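Glucosamine-6-phosphate deaminase (Thermotoga maritima, PDB 1J5X) belongs to the SIS-domain family, whose members are built from alpha/beta domains with a central parallel sheet. Local coordinates at residues G88-Q93 against D121-R126. Residues are numbered along the deposited sequence; the frame is centred on the assembly and turned at random.
Sequences GEVAFQ and DVLKKR
V90 meets L123 in the tight, buried part of this contact. CG1 of V90 lies 3.8 Å from CG of L123, and the two side chains cross at about a right angle. The first torsion of V90 (chi1 178°) places CG1 opposite the backbone N, where it meets L123, and this same CG1 of V90 also faces CG1 of V122 at 4.1 Å. V122 lays its two methyls against the last carbonyls of helix 87-91. CG2 of V122 is 3.7 Å from O of A91, and CG1 of V122 packs on CG of Q93 at 3.9 Å. Q93 has positive phi and is the C-prime residue of a Schellman motif that ends this helix.

The solvent side is polar and less deeply buried, and one short hydrogen bond spans it. NH2 of R126 donates to OE1 of the exposed Q93 at 2.7 Å, nearly straight at 164°. NH2 comes in on a lone pair, in the carbonyl plane, and OE1 lies at the guanidinium edge, close to its plane. Each group thus meets the other near its own plane, although the two planes stand 59° apart.

The contact joins the C-terminal ends of helices 87-91 and 114-125 within the SIS domain. V90 also packs on A119, and L123 on A104 and L106 of strand 102-107 and T130 of strand 128-134, inner strands of the parallel sheet.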
# COMPACT_ATOMS: atom_id res chain seq x y z
N GLY A 88 12.50 -0.36 -12.41
CA GLY A 88 13.82 -0.03 -12.95
C GLY A 88 14.73 -1.25 -13.07
O GLY A 88 15.51 -1.35 -14.00
N GLU A 89 14.64 -2.19 -12.13
CA GLU A 89 15.48 -3.39 -12.21
C GLU A 89 15.11 -4.26 -13.42
O GLU A 89 15.97 -4.93 -14.00
CB GLU A 89 15.39 -4.18 -10.88
CG GLU A 89 15.90 -3.28 -9.70
CD GLU A 89 16.04 -4.04 -8.40
OE1 GLU A 89 15.57 -5.23 -8.34
OE2 GLU A 89 16.58 -3.45 -7.46
N VAL A 90 13.83 -4.27 -13.78
CA VAL A 90 13.40 -5.05 -14.92
C VAL A 90 13.80 -4.28 -16.19
O VAL A 90 14.32 -4.85 -17.15
CB VAL A 90 11.85 -5.25 -14.93
CG1 VAL A 90 11.42 -6.03 -16.18
CG2 VAL A 90 11.39 -6.07 -13.62
N ALA A 91 13.46 -3.00 -16.19
CA ALA A 91 13.74 -2.14 -17.37
C ALA A 91 15.18 -2.22 -17.80
O ALA A 91 15.47 -2.23 -19.02
CB ALA A 91 13.38 -0.66 -17.04
N PHE A 92 16.12 -2.24 -16.84
CA PHE A 92 17.52 -2.29 -17.20
C PHE A 92 18.14 -3.71 -17.14
O PHE A 92 19.34 -3.87 -17.24
CB PHE A 92 18.26 -1.24 -16.36
CG PHE A 92 17.99 0.16 -16.82
CD1 PHE A 92 18.65 0.68 -17.94
CD2 PHE A 92 16.99 0.92 -16.24
CE1 PHE A 92 18.30 1.95 -18.47
CE2 PHE A 92 16.62 2.19 -16.77
CZ PHE A 92 17.29 2.69 -17.88
N GLN A 93 17.27 -4.70 -17.01
CA GLN A 93 17.60 -6.12 -17.00
C GLN A 93 18.71 -6.43 -15.98
O GLN A 93 19.73 -7.12 -16.30
CB GLN A 93 18.00 -6.57 -18.43
CG GLN A 93 16.78 -6.44 -19.38
CD GLN A 93 17.06 -7.01 -20.77
OE1 GLN A 93 17.02 -8.23 -20.97
NE2 GLN A 93 17.34 -6.13 -21.72
N ASP A 121 8.15 -3.64 -22.09
CA ASP A 121 8.79 -4.08 -23.32
C ASP A 121 9.77 -5.27 -23.11
O ASP A 121 9.76 -6.27 -23.82
CB ASP A 121 9.50 -2.90 -23.95
CG ASP A 121 9.67 -3.08 -25.43
OD1 ASP A 121 8.62 -3.17 -26.15
OD2 ASP A 121 10.84 -3.15 -25.87
N VAL A 122 10.61 -5.15 -22.11
CA VAL A 122 11.54 -6.21 -21.77
C VAL A 122 10.76 -7.52 -21.46
O VAL A 122 11.12 -8.60 -21.93
CB VAL A 122 12.36 -5.79 -20.49
CG1 VAL A 122 12.99 -7.04 -19.81
CG2 VAL A 122 13.46 -4.80 -20.86
N LEU A 123 9.70 -7.42 -20.67
CA LEU A 123 8.98 -8.65 -20.28
C LEU A 123 8.30 -9.28 -21.48
O LEU A 123 8.29 -10.51 -21.63
CB LEU A 123 7.94 -8.38 -19.18
CG LEU A 123 8.65 -8.09 -17.86
CD1 LEU A 123 7.73 -7.33 -16.87
CD2 LEU A 123 9.10 -9.46 -17.24
N LYS A 124 7.75 -8.43 -22.34
CA LYS A 124 7.06 -8.96 -23.52
C LYS A 124 8.05 -9.64 -24.44
O LYS A 124 7.73 -10.66 -25.04
CB LYS A 124 6.33 -7.83 -24.27
CG LYS A 124 4.95 -7.47 -23.65
CD LYS A 124 4.38 -6.15 -24.19
CE LYS A 124 3.77 -6.30 -25.55
NZ LYS A 124 3.42 -4.93 -26.14
N LYS A 125 9.25 -9.10 -24.56
CA LYS A 125 10.27 -9.70 -25.39
C LYS A 125 10.83 -10.97 -24.77
O LYS A 125 11.49 -11.74 -25.46
CB LYS A 125 11.39 -8.72 -25.68
CG LYS A 125 10.97 -7.56 -26.58
CD LYS A 125 12.09 -6.56 -26.71
CE LYS A 125 11.71 -5.34 -27.59
NZ LYS A 125 12.89 -4.40 -27.58
N ARG A 126 10.56 -11.19 -23.49
CA ARG A 126 10.99 -12.40 -22.79
C ARG A 126 9.84 -13.40 -22.59
O ARG A 126 9.84 -14.17 -21.65
CB ARG A 126 11.59 -12.07 -21.41
CG ARG A 126 12.95 -11.38 -21.47
CD ARG A 126 13.64 -11.54 -20.11
NE ARG A 126 14.76 -10.61 -19.90
CZ ARG A 126 15.60 -10.63 -18.86
NH1 ARG A 126 15.48 -11.55 -17.90
NH2 ARG A 126 16.58 -9.74 -18.78